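Local coordinates for UspA1 (Moraxella catarrhalis, PDB 3PR7), which acts as a trimeric surface adhesin with a beta-roll head and a coiled-coil stalk, binding host fibronectin and the receptor CEACAM1, at residues Ala13-Ser18 and Thr28-Gly33; Asn22-Gly27 and Tyr37-Gly42; Gly49-Glu54 and Gly65-Ala70; Glu114-Asn119 and Gln129-Asn134; Ile239-Glu244 and Ala254-Thr259. All coordinates share one frame; numbering follows the deposited sequence.

Contact 1: residues Ala13-Ser18 and Thr28-Gly33; sequences ATNKIS and TYLTIG
Parallel beta pairing joins Lys-16 and Ile-17 to Thr-31 and Ile-32 at the N-terminal tip of the modelled roll, where one turn of the roll lies against the next. Lys-16 N bonds to Leu-30 O at 2.9 Å, and two further backbone bonds, Ile-32 N to Lys-16 O and Ser-18 N to Ile-32 O, carry the pairing onward. Ahead of the strands, side chains take over as acceptors. Asn-15 OD1 receives Leu-30 N at 3.1 Å, with the donor well above the carbonyl plane, while its ND2 goes to Gly-27 O. With chi1 at 56°, Thr-14 holds OG1 where Tyr-29 N reaches it at 3.0 Å in a nearly straight bond. Thr-14 CB itself stands over the centre of the Tyr-29 ring, 3.8 Å from its centroid, a CH-pi contact. The branched Ile-17 and Ile-32 suit extended backbone; they run side by side, CG2 of Ile-17 to CG1 of Ile-32 at 3.9 Å, facing the other strand layer, where Ile-17 packs on Ala-25 and Ile-32 on Thr-40. On the other sheet face, Lys-16 and Thr-31 approach Gly-19 and Gly-34 of the second subunit. Such stacked short parallel strands are characteristic of the left-handed beta-roll of YadA-like adhesin heads.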
# COMPACT_ATOMS: atom_id res chain seq x y z
N ALA A 13 -50.69 -9.61 6.29
CA ALA A 13 -50.96 -10.40 5.05
C ALA A 13 -50.22 -9.82 3.83
O ALA A 13 -50.57 -10.12 2.69
CB ALA A 13 -52.46 -10.48 4.78
N THR A 14 -49.20 -9.01 4.10
CA THR A 14 -48.37 -8.42 3.05
C THR A 14 -47.05 -9.18 2.94
O THR A 14 -46.26 -8.94 2.03
CB THR A 14 -48.07 -6.94 3.34
OG1 THR A 14 -47.45 -6.83 4.64
CG2 THR A 14 -49.35 -6.11 3.33
N ASN A 15 -46.83 -10.10 3.88
CA ASN A 15 -45.60 -10.88 3.96
C ASN A 15 -45.67 -12.16 3.12
O ASN A 15 -46.73 -12.76 2.98
CB ASN A 15 -45.29 -11.25 5.41
CG ASN A 15 -45.33 -10.05 6.35
OD1 ASN A 15 -45.10 -8.91 5.94
ND2 ASN A 15 -45.61 -10.31 7.62
N LYS A 16 -44.52 -12.56 2.57
CA LYS A 16 -44.39 -13.84 1.87
C LYS A 16 -43.40 -14.76 2.56
O LYS A 16 -42.24 -14.85 2.15
CB LYS A 16 -43.99 -13.64 0.41
CG LYS A 16 -45.15 -13.65 -0.58
CD LYS A 16 -46.03 -14.89 -0.45
CE LYS A 16 -47.08 -14.93 -1.54
NZ LYS A 16 -48.22 -15.81 -1.17
N ILE A 17 -43.85 -15.44 3.61
CA ILE A 17 -43.01 -16.40 4.31
C ILE A 17 -43.43 -17.83 3.97
O ILE A 17 -44.61 -18.17 4.00
CB ILE A 17 -42.97 -16.16 5.85
CG1 ILE A 17 -44.34 -16.42 6.49
CG2 ILE A 17 -42.48 -14.75 6.15
CD1 ILE A 17 -44.28 -16.85 7.95
N SER A 18 -42.44 -18.65 3.63
CA SER A 18 -42.68 -20.04 3.26
C SER A 18 -41.48 -20.91 3.62
O SER A 18 -40.39 -20.39 3.86
CB SER A 18 -42.97 -20.14 1.76
OG SER A 18 -41.94 -19.54 1.00
N THR A 28 -44.24 -5.75 8.01
CA THR A 28 -44.88 -5.53 6.72
C THR A 28 -43.94 -5.83 5.55
O THR A 28 -42.76 -5.49 5.60
CB THR A 28 -45.39 -4.07 6.62
OG1 THR A 28 -46.07 -3.71 7.83
CG2 THR A 28 -46.36 -3.90 5.46
N TYR A 29 -44.48 -6.48 4.52
CA TYR A 29 -43.74 -6.84 3.30
C TYR A 29 -42.42 -7.57 3.55
O TYR A 29 -41.43 -7.35 2.85
CB TYR A 29 -43.53 -5.63 2.39
CG TYR A 29 -44.81 -5.04 1.84
CD1 TYR A 29 -45.53 -5.69 0.84
CD2 TYR A 29 -45.29 -3.82 2.30
CE1 TYR A 29 -46.71 -5.15 0.33
CE2 TYR A 29 -46.47 -3.27 1.80
CZ TYR A 29 -47.17 -3.94 0.81
OH TYR A 29 -48.33 -3.40 0.31
N LEU A 30 -42.41 -8.44 4.55
CA LEU A 30 -41.25 -9.28 4.84
C LEU A 30 -41.30 -10.52 3.95
O LEU A 30 -42.37 -10.92 3.50
CB LEU A 30 -41.24 -9.70 6.32
CG LEU A 30 -41.38 -8.59 7.37
CD1 LEU A 30 -41.61 -9.13 8.77
CD2 LEU A 30 -40.26 -7.54 7.33
N THR A 31 -40.13 -11.10 3.69
CA THR A 31 -40.05 -12.33 2.90
C THR A 31 -39.01 -13.31 3.43
O THR A 31 -37.88 -12.93 3.75
CB THR A 31 -39.77 -12.06 1.40
OG1 THR A 31 -38.80 -11.02 1.26
CG2 THR A 31 -41.03 -11.64 0.69
N ILE A 32 -39.42 -14.57 3.53
CA ILE A 32 -38.51 -15.67 3.82
C ILE A 32 -38.67 -16.71 2.72
O ILE A 32 -39.75 -17.29 2.56
CB ILE A 32 -38.75 -16.28 5.22
CG1 ILE A 32 -38.65 -15.19 6.31
CG2 ILE A 32 -37.75 -17.41 5.49
CD1 ILE A 32 -38.93 -15.67 7.72
N GLY A 33 -37.61 -16.93 1.95
CA GLY A 33 -37.64 -17.83 0.79
C GLY A 33 -37.79 -19.30 1.14
O GLY A 33 -38.32 -20.07 0.34

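Contact 2: residues Asn22-Gly27 and Tyr37-Gly42; sequences NNTANG and YNKTKG
Asn-22 and Tyr-37 turn CG alike, opposite the carbonyl carbon and beside the backbone N (chi1 -65° and -67°), which sends both side chains the same way; similar second torsions then lay the amide nearly parallel to the ring. The two planes are 14° apart, with Asn-22 CG 3.5 Å from Tyr-37 CE1; Asn-22 CB adds a CH-pi contact over the same face. Phe-52 continues the stack. Asn-23 uses its side chain as a piece of backbone: OD1 accepts Asn-38 N at 2.9 Å in the carbonyl plane, and ND2 bonds to Gly-35 O in the next turn. Asn-38 repeats this one turn later, its OD1 taking Asn-53 N. Asparagines at equivalent corners fit the repeating parallel beta-roll of this adhesin head, since an amide both donates and accepts. Beyond the corner the strands pair directly, Thr-24 N to Asn-38 O, Thr-40 N to Thr-24 O at 2.9 Å and Asn-26 N to Thr-40 O. Thr-40 OG1 also gives Thr-24 O a weak bond. Ala-25 and Thr-40, small enough for the inside, both touch Leu-30, whereas Thr-24, Asn-26, Lys-39 and Lys-41 occupy the exposed face. At the next corner, side-chain-free Gly-27 brings CA to 3.3 Å from Gly-42 O.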
# COMPACT_ATOMS: atom_id res chain seq x y z
N ASN A 22 -41.12 -23.03 11.57
CA ASN A 22 -40.59 -22.10 12.57
C ASN A 22 -40.11 -20.76 12.01
O ASN A 22 -39.51 -19.96 12.74
CB ASN A 22 -39.49 -22.78 13.39
CG ASN A 22 -40.02 -23.94 14.22
OD1 ASN A 22 -40.28 -23.78 15.42
ND2 ASN A 22 -40.18 -25.10 13.60
N ASN A 23 -40.37 -20.52 10.73
CA ASN A 23 -40.11 -19.22 10.13
C ASN A 23 -41.17 -18.22 10.59
O ASN A 23 -42.36 -18.44 10.40
CB ASN A 23 -40.10 -19.32 8.60
CG ASN A 23 -38.89 -20.06 8.06
OD1 ASN A 23 -37.83 -20.09 8.69
ND2 ASN A 23 -39.04 -20.65 6.88
N THR A 24 -40.72 -17.13 11.21
CA THR A 24 -41.64 -16.13 11.77
C THR A 24 -41.45 -14.75 11.14
O THR A 24 -40.33 -14.33 10.86
CB THR A 24 -41.52 -16.01 13.31
OG1 THR A 24 -40.17 -15.73 13.67
CG2 THR A 24 -41.98 -17.30 13.99
N ALA A 25 -42.57 -14.06 10.94
CA ALA A 25 -42.57 -12.69 10.44
C ALA A 25 -43.36 -11.78 11.38
O ALA A 25 -44.43 -12.15 11.85
CB ALA A 25 -43.14 -12.64 9.04
N ASN A 26 -42.80 -10.60 11.63
CA ASN A 26 -43.41 -9.63 12.53
C ASN A 26 -43.26 -8.22 11.95
O ASN A 26 -42.43 -7.43 12.40
CB ASN A 26 -42.78 -9.74 13.93
CG ASN A 26 -43.49 -8.89 14.97
OD1 ASN A 26 -44.67 -8.55 14.83
ND2 ASN A 26 -42.78 -8.55 16.04
N GLY A 27 -44.07 -7.92 10.94
CA GLY A 27 -44.01 -6.64 10.25
C GLY A 27 -44.69 -6.64 8.89
O GLY A 27 -45.60 -7.44 8.65
N TYR A 37 -36.48 -21.73 10.94
CA TYR A 37 -36.07 -20.97 12.13
C TYR A 37 -35.58 -19.55 11.84
O TYR A 37 -34.85 -18.96 12.64
CB TYR A 37 -35.05 -21.75 12.97
CG TYR A 37 -35.62 -22.99 13.61
CD1 TYR A 37 -36.25 -22.94 14.85
CD2 TYR A 37 -35.54 -24.23 12.97
CE1 TYR A 37 -36.77 -24.08 15.44
CE2 TYR A 37 -36.06 -25.38 13.55
CZ TYR A 37 -36.68 -25.29 14.78
OH TYR A 37 -37.20 -26.42 15.36
N ASN A 38 -36.01 -19.01 10.70
CA ASN A 38 -35.66 -17.66 10.30
C ASN A 38 -36.67 -16.63 10.82
O ASN A 38 -37.88 -16.84 10.72
CB ASN A 38 -35.53 -17.58 8.78
CG ASN A 38 -34.47 -18.54 8.24
OD1 ASN A 38 -33.33 -18.54 8.70
ND2 ASN A 38 -34.85 -19.34 7.25
N LYS A 39 -36.16 -15.54 11.38
CA LYS A 39 -37.00 -14.46 11.89
C LYS A 39 -36.87 -13.21 11.02
O LYS A 39 -35.77 -12.86 10.60
CB LYS A 39 -36.61 -14.08 13.33
CG LYS A 39 -36.90 -15.12 14.40
CD LYS A 39 -36.69 -14.49 15.78
CE LYS A 39 -36.16 -15.50 16.80
NZ LYS A 39 -37.19 -16.47 17.24
N THR A 40 -37.99 -12.55 10.77
CA THR A 40 -37.99 -11.23 10.14
C THR A 40 -38.84 -10.25 10.93
O THR A 40 -39.90 -10.61 11.46
CB THR A 40 -38.49 -11.27 8.69
OG1 THR A 40 -39.69 -12.03 8.61
CG2 THR A 40 -37.45 -11.89 7.77
N LYS A 41 -38.36 -9.02 11.03
CA LYS A 41 -39.07 -7.93 11.69
C LYS A 41 -38.92 -6.66 10.87
O LYS A 41 -38.09 -6.61 9.95
CB LYS A 41 -38.52 -7.70 13.10
CG LYS A 41 -38.97 -8.72 14.14
CD LYS A 41 -38.19 -8.54 15.44
CE LYS A 41 -38.84 -9.31 16.58
NZ LYS A 41 -38.10 -9.11 17.86
N GLY A 42 -39.71 -5.64 11.19
CA GLY A 42 -39.62 -4.35 10.52
C GLY A 42 -40.42 -4.30 9.23
O GLY A 42 -41.52 -4.84 9.16

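Contact 3: residues Gly49-Glu54 and Gly65-Ala70; sequences GGLFNE and GGYNKA
The rings of Phe-52 and Tyr-67 lie nearly parallel, with planes 10° apart, but are slid so far that they barely overlap, their centroids 5.7 Å from each other. Phe-52 CB comes closer, 3.6 Å from Tyr-67 CD1. Leu-51 fills in around both rings: its carbonyl O lies over one face of Tyr-67, and its CD2 sits in plane at the edge of the Phe-52 ring. Because CG of Leu-51 is anti to the backbone N (chi1 178°), the side chain runs alongside Tyr-67 and brings CD2 to 3.6 Å from Tyr-67 CZ.

Behind these rings is a buried polar corner. Gly-65 O is gripped twice, by Leu-51 N and by Asn-53 ND2 at 3.0 Å, the amide arriving from well above the carbonyl plane. Asn-53 OD1 meanwhile accepts Asn-68 N at 3.0 Å in the carbonyl plane, so one asparagine ties two points of the next turn. Gly-50, without a side chain, lets its CA lie against Gly-65 O. Past the corner, Glu-54 N bonds to Asn-68 O and Glu-54 O receives Ala-70 N. Glu-54 and Lys-69 extend side by side, joined by a long salt bridge, OE1 to NZ at 4.0 Å.

Strand 54-55 lies between strands 39-41 and 69-70. Phe-52 stacks on Tyr-37 and Tyr-67 meets Tyr-82, while Asn-53, Asn-68 and Ala-70 pack on Ile-62 of strand 61-62. Leu-51 and Tyr-67 approach Tyr-44 and Tyr-74 of the third subunit.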
# COMPACT_ATOMS: atom_id res chain seq x y z
N GLY A 49 -33.26 -17.83 2.55
CA GLY A 49 -33.41 -19.19 3.07
C GLY A 49 -32.32 -19.47 4.08
O GLY A 49 -31.72 -18.54 4.63
N GLY A 50 -32.05 -20.74 4.33
CA GLY A 50 -31.02 -21.13 5.28
C GLY A 50 -31.57 -21.45 6.65
O GLY A 50 -32.69 -21.96 6.78
N LEU A 51 -30.79 -21.16 7.68
CA LEU A 51 -31.12 -21.59 9.03
C LEU A 51 -30.77 -20.55 10.10
O LEU A 51 -29.65 -20.05 10.15
CB LEU A 51 -30.43 -22.93 9.34
CG LEU A 51 -30.71 -23.39 10.77
CD1 LEU A 51 -32.08 -24.03 10.99
CD2 LEU A 51 -29.59 -24.15 11.43
N PHE A 52 -31.75 -20.25 10.96
CA PHE A 52 -31.59 -19.33 12.10
C PHE A 52 -31.08 -17.93 11.75
O PHE A 52 -30.29 -17.33 12.49
CB PHE A 52 -30.74 -19.95 13.21
CG PHE A 52 -31.53 -20.77 14.18
CD1 PHE A 52 -32.38 -20.16 15.09
CD2 PHE A 52 -31.42 -22.15 14.19
CE1 PHE A 52 -33.13 -20.91 15.99
CE2 PHE A 52 -32.16 -22.92 15.08
CZ PHE A 52 -33.02 -22.29 15.99
N ASN A 53 -31.54 -17.41 10.61
CA ASN A 53 -31.18 -16.07 10.19
C ASN A 53 -32.18 -15.04 10.72
O ASN A 53 -33.39 -15.28 10.71
CB ASN A 53 -31.06 -16.01 8.66
CG ASN A 53 -29.93 -16.89 8.13
OD1 ASN A 53 -28.81 -16.85 8.64
ND2 ASN A 53 -30.23 -17.68 7.11
N GLU A 54 -31.67 -13.91 11.21
CA GLU A 54 -32.50 -12.82 11.70
C GLU A 54 -32.30 -11.56 10.87
O GLU A 54 -31.23 -10.97 10.87
CB GLU A 54 -32.18 -12.49 13.16
CG GLU A 54 -32.91 -13.32 14.20
CD GLU A 54 -32.77 -12.74 15.60
OE1 GLU A 54 -31.63 -12.51 16.06
OE2 GLU A 54 -33.82 -12.51 16.25
N GLY A 65 -27.35 -18.97 4.27
CA GLY A 65 -26.40 -19.44 5.27
C GLY A 65 -27.07 -19.68 6.61
O GLY A 65 -28.27 -19.92 6.68
N GLY A 66 -26.28 -19.60 7.68
CA GLY A 66 -26.79 -19.89 9.01
C GLY A 66 -26.41 -18.87 10.07
O GLY A 66 -25.32 -18.30 10.04
N TYR A 67 -27.34 -18.64 11.00
CA TYR A 67 -27.10 -17.87 12.22
C TYR A 67 -26.62 -16.44 11.97
O TYR A 67 -25.91 -15.85 12.80
CB TYR A 67 -26.13 -18.61 13.15
CG TYR A 67 -26.48 -20.07 13.34
CD1 TYR A 67 -27.38 -20.48 14.32
CD2 TYR A 67 -25.92 -21.06 12.52
CE1 TYR A 67 -27.71 -21.81 14.49
CE2 TYR A 67 -26.24 -22.40 12.68
CZ TYR A 67 -27.14 -22.76 13.67
OH TYR A 67 -27.45 -24.09 13.83
N ASN A 68 -27.01 -15.89 10.83
CA ASN A 68 -26.66 -14.52 10.47
C ASN A 68 -27.67 -13.53 11.04
O ASN A 68 -28.85 -13.86 11.17
CB ASN A 68 -26.54 -14.37 8.95
CG ASN A 68 -25.41 -15.21 8.37
OD1 ASN A 68 -24.30 -15.22 8.90
ND2 ASN A 68 -25.69 -15.90 7.28
N LYS A 69 -27.20 -12.34 11.40
CA LYS A 69 -28.07 -11.31 11.96
C LYS A 69 -27.89 -9.97 11.26
O LYS A 69 -26.88 -9.30 11.43
CB LYS A 69 -27.86 -11.17 13.46
CG LYS A 69 -28.43 -12.31 14.28
CD LYS A 69 -27.98 -12.23 15.73
CE LYS A 69 -28.60 -13.35 16.56
NZ LYS A 69 -28.22 -13.28 18.00
N ALA A 70 -28.89 -9.60 10.46
CA ALA A 70 -28.93 -8.30 9.82
C ALA A 70 -29.95 -7.41 10.51
O ALA A 70 -31.08 -7.24 10.03
CB ALA A 70 -29.23 -8.43 8.33

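Contact 4: residues Glu114-Asn119 and Gln129-Asn134; sequences EATIEN and QAKGRN
The tight part of this contact is the parallel backbone pairing around Ala-115 and Ala-130, whose small methyl groups suit the buried inside of the roll. Ala-130 N bonds to Glu-114 O at 2.8 Å, and Thr-116 N returns a bond to Ala-130 O. At the far end the backbones meet again, Asn-134 N to Glu-118 O at 3.1 Å. There the buried Asn-119 and Asn-134 point the same way with amide planes 24° apart, and Asn-119 ND2 gives a bond to Asn-134 OD1 at 3.2 Å. Asn-134 ND2 goes on to Asp-149. Both asparagines have positive phi, a backbone shape that asparagine tolerates better than most residues.

Between these ends the pairing opens: Ile-117 leans over the Lys-131 carbonyl, and its CG2 crosses the aliphatic part of Arg-133, 3.9 Å from CG. Charged and polar chains follow the solvent side. One firm link stands out there, Gln-129 NE2 to Glu-114 OE1 at 2.8 Å, nearly straight, from the syn side but 31° out of the carboxylate plane. The ion pairs are looser. Glu-114 OE1 stands 3.6 Å from Lys-131 NZ, a long salt bridge. Glu-118 swings CG opposite its amide nitrogen (chi1 -167°), runs beside Arg-133 and puts OE1 near the guanidinium edge, yet still 4.0 Å from NH1.

The backbone and amide bonds therefore fix the spacing of successive turns, while the long ion pairs probably add only diffuse electrostatic attraction.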
# COMPACT_ATOMS: atom_id res chain seq x y z
N GLU A 114 -13.76 -7.43 11.96
CA GLU A 114 -14.58 -6.39 12.58
C GLU A 114 -14.41 -5.04 11.89
O GLU A 114 -13.29 -4.53 11.80
CB GLU A 114 -14.25 -6.24 14.06
CG GLU A 114 -14.69 -7.39 14.95
CD GLU A 114 -14.05 -7.34 16.34
OE1 GLU A 114 -13.15 -6.50 16.58
OE2 GLU A 114 -14.46 -8.15 17.21
N ALA A 115 -15.51 -4.48 11.40
CA ALA A 115 -15.55 -3.11 10.90
C ALA A 115 -16.55 -2.34 11.76
O ALA A 115 -17.76 -2.53 11.63
CB ALA A 115 -15.94 -3.07 9.43
N THR A 116 -16.04 -1.49 12.65
CA THR A 116 -16.84 -0.99 13.76
C THR A 116 -17.25 0.49 13.73
O THR A 116 -18.14 0.89 14.47
CB THR A 116 -16.17 -1.29 15.12
OG1 THR A 116 -14.91 -0.63 15.19
CG2 THR A 116 -15.96 -2.80 15.29
N ILE A 117 -16.61 1.30 12.89
CA ILE A 117 -16.97 2.72 12.80
C ILE A 117 -17.36 3.13 11.38
O ILE A 117 -17.20 2.36 10.43
CB ILE A 117 -15.87 3.66 13.38
CG1 ILE A 117 -15.59 3.32 14.85
CG2 ILE A 117 -16.28 5.14 13.28
CD1 ILE A 117 -15.06 4.48 15.70
N GLU A 118 -17.89 4.35 11.25
CA GLU A 118 -18.30 4.92 9.98
C GLU A 118 -17.24 4.75 8.90
O GLU A 118 -16.07 5.07 9.11
CB GLU A 118 -18.66 6.40 10.15
CG GLU A 118 -19.40 7.00 8.96
CD GLU A 118 -19.69 8.49 9.12
OE1 GLU A 118 -18.82 9.24 9.61
OE2 GLU A 118 -20.81 8.91 8.74
N ASN A 119 -17.68 4.23 7.75
CA ASN A 119 -16.85 4.10 6.54
C ASN A 119 -15.65 3.16 6.66
O ASN A 119 -14.77 3.18 5.80
CB ASN A 119 -16.40 5.47 6.02
CG ASN A 119 -17.57 6.36 5.63
OD1 ASN A 119 -18.50 5.93 4.95
ND2 ASN A 119 -17.51 7.62 6.04
N GLN A 129 -9.25 -5.95 12.09
CA GLN A 129 -10.09 -4.96 12.76
C GLN A 129 -9.89 -3.57 12.17
O GLN A 129 -8.81 -2.98 12.28
CB GLN A 129 -9.80 -4.93 14.26
CG GLN A 129 -10.07 -6.23 15.00
CD GLN A 129 -9.55 -6.20 16.42
OE1 GLN A 129 -8.34 -6.15 16.66
NE2 GLN A 129 -10.47 -6.23 17.38
N ALA A 130 -10.94 -3.05 11.55
CA ALA A 130 -10.98 -1.65 11.13
C ALA A 130 -11.84 -0.90 12.14
O ALA A 130 -13.08 -0.94 12.08
CB ALA A 130 -11.53 -1.52 9.72
N LYS A 131 -11.17 -0.25 13.09
CA LYS A 131 -11.83 0.40 14.22
C LYS A 131 -11.78 1.93 14.15
O LYS A 131 -12.42 2.61 14.95
CB LYS A 131 -11.17 -0.03 15.53
CG LYS A 131 -11.55 -1.40 16.06
CD LYS A 131 -10.97 -1.55 17.46
CE LYS A 131 -10.97 -2.99 17.96
NZ LYS A 131 -12.34 -3.45 18.35
N GLY A 132 -11.01 2.46 13.20
CA GLY A 132 -10.92 3.90 13.01
C GLY A 132 -11.94 4.39 12.01
O GLY A 132 -12.40 3.63 11.16
N ARG A 133 -12.31 5.66 12.10
CA ARG A 133 -13.20 6.24 11.10
C ARG A 133 -12.45 6.34 9.77
O ARG A 133 -11.32 6.82 9.73
CB ARG A 133 -13.75 7.59 11.55
CG ARG A 133 -15.08 7.93 10.88
CD ARG A 133 -15.63 9.26 11.37
NE ARG A 133 -14.60 10.30 11.39
CZ ARG A 133 -14.62 11.39 10.63
NH1 ARG A 133 -15.62 11.62 9.79
NH2 ARG A 133 -13.62 12.27 10.73
N ASN A 134 -13.09 5.85 8.71
CA ASN A 134 -12.49 5.79 7.37
C ASN A 134 -11.28 4.85 7.29
O ASN A 134 -10.48 4.95 6.36
CB ASN A 134 -12.11 7.18 6.85
CG ASN A 134 -13.23 8.20 7.00
OD1 ASN A 134 -14.41 7.88 6.81
ND2 ASN A 134 -12.87 9.43 7.32

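Contact 5: residues Ile239-Glu244 and Ala254-Thr259; sequences IVNSAE and AGASKT
Ile-239 reaches across to Ala-256 and Ser-257 through two different branches. From CB the side chain forks: CG2, anti to the backbone N, comes within 3.7 Å of Ala-256 O and 4.1 Å of Ala-256 CB. The other branch, CG1, lies beside the backbone N (chi1 -48°) and approaches Ser-257 O at 3.7 Å before the chain runs on to CD1. One isoleucine thus lies along two successive carbonyl oxygens, by van der Waals contact alone; no hydrogen bond joins the two segments.

The Ala-256 methyl makes the return contact. It is pointed at Ile-239-Glu-244 and rests 3.4 Å from Val-240 O and 3.3 Å from Asn-241 OD1, small enough to fit close to the Val-240 carbonyl and the Asn-241 amide. Ala-256 is also the centre of an inverse gamma turn, closed by a weak bond from Ser-257 N to Gly-255 O. Gly-255 just before it has a positive phi, a backbone shape that suits a residue without a side chain. Downstream, Thr-259 OG1 donates to Ser-257 OG at 2.8 Å, and Asn-261 bonds to both hydroxyls.

Other subunits surround the contact: Ala-254 bonds through its backbone to Asn-292 and Ser-294 of the third, and Val-240 packs on Gln-274 of the second. A loop flanking a short hairpin and interlocked with both partner chains is consistent with the neck of trimeric autotransporter adhesins, between beta-roll head and coiled-coil stalk.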
# COMPACT_ATOMS: atom_id res chain seq x y z
N ILE A 239 28.01 20.61 17.45
CA ILE A 239 28.37 21.90 16.86
C ILE A 239 29.89 21.96 16.69
O ILE A 239 30.64 21.78 17.65
CB ILE A 239 27.88 23.10 17.72
CG1 ILE A 239 26.41 22.94 18.11
CG2 ILE A 239 28.10 24.42 16.97
CD1 ILE A 239 25.96 23.84 19.27
N VAL A 240 30.32 22.19 15.45
CA VAL A 240 31.75 22.22 15.13
C VAL A 240 32.08 23.50 14.35
O VAL A 240 32.09 23.50 13.12
CB VAL A 240 32.20 20.97 14.32
CG1 VAL A 240 33.72 20.89 14.24
CG2 VAL A 240 31.64 19.69 14.93
N ASN A 241 32.33 24.58 15.09
CA ASN A 241 32.68 25.87 14.48
C ASN A 241 34.14 25.88 14.04
O ASN A 241 34.48 26.49 13.03
CB ASN A 241 32.45 27.01 15.47
CG ASN A 241 30.99 27.22 15.78
OD1 ASN A 241 30.23 27.74 14.95
ND2 ASN A 241 30.57 26.84 16.98
N SER A 242 34.98 25.21 14.82
CA SER A 242 36.42 25.20 14.60
C SER A 242 37.05 23.89 15.06
O SER A 242 36.37 23.03 15.63
CB SER A 242 37.06 26.39 15.33
OG SER A 242 36.78 26.36 16.72
N ALA A 243 38.34 23.74 14.80
CA ALA A 243 39.11 22.59 15.26
C ALA A 243 40.55 22.99 15.56
O ALA A 243 41.03 24.02 15.06
CB ALA A 243 39.08 21.48 14.23
N GLU A 244 41.23 22.20 16.38
CA GLU A 244 42.64 22.44 16.69
C GLU A 244 43.50 21.19 16.50
O GLU A 244 43.24 20.15 17.10
CB GLU A 244 42.81 23.00 18.10
CG GLU A 244 42.39 24.46 18.23
CD GLU A 244 43.43 25.31 18.95
OE1 GLU A 244 44.41 24.76 19.49
OE2 GLU A 244 43.27 26.55 18.96
N ALA A 254 31.44 26.45 8.03
CA ALA A 254 30.04 26.65 7.70
C ALA A 254 29.24 25.40 8.05
O ALA A 254 29.76 24.29 7.98
CB ALA A 254 29.88 26.99 6.23
N GLY A 255 27.98 25.59 8.43
CA GLY A 255 27.11 24.47 8.77
C GLY A 255 27.25 23.99 10.20
O GLY A 255 26.80 22.89 10.53
N ALA A 256 27.88 24.81 11.04
CA ALA A 256 27.94 24.53 12.47
C ALA A 256 26.63 24.99 13.11
O ALA A 256 26.60 25.94 13.89
CB ALA A 256 29.13 25.24 13.10
N SER A 257 25.56 24.28 12.76
CA SER A 257 24.19 24.66 13.09
C SER A 257 23.88 24.64 14.59
O SER A 257 24.16 23.66 15.28
CB SER A 257 23.20 23.79 12.32
OG SER A 257 21.86 24.02 12.73
N LYS A 258 23.28 25.73 15.06
CA LYS A 258 22.88 25.89 16.45
C LYS A 258 21.72 24.97 16.80
O LYS A 258 21.67 24.40 17.90
CB LYS A 258 22.46 27.34 16.70
CG LYS A 258 23.52 28.38 16.33
CD LYS A 258 24.32 28.84 17.54
CE LYS A 258 23.50 29.78 18.42
NZ LYS A 258 24.30 30.36 19.53
N THR A 259 20.78 24.85 15.87
CA THR A 259 19.59 24.02 16.03
C THR A 259 19.95 22.53 16.10
O THR A 259 20.99 22.10 15.58
CB THR A 259 18.59 24.24 14.87
OG1 THR A 259 19.22 23.91 13.62
CG2 THR A 259 18.12 25.69 14.82

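From the N terminus, contact 1 closes the first loop, pairing strand 16-17 with strand 31-32. Contact 2 crosses it, because its segments alternate with those of contact 1: strand 24-26 lies inside the first loop and strand 39-41 beyond it, so two strand layers of the roll are tied together in neighbouring turns. Contact 3 follows in series and adjoins contact 2 through Asn-38 and Asn-53. Contact 4 repeats the scheme farther along the roll, its centre about 24 Å from that of contact 3. Contact 5, with its centre about 50 Å beyond contact 4, closes a loop round the antiparallel hairpin 243-245 and 248-250, near the helical C-terminal end.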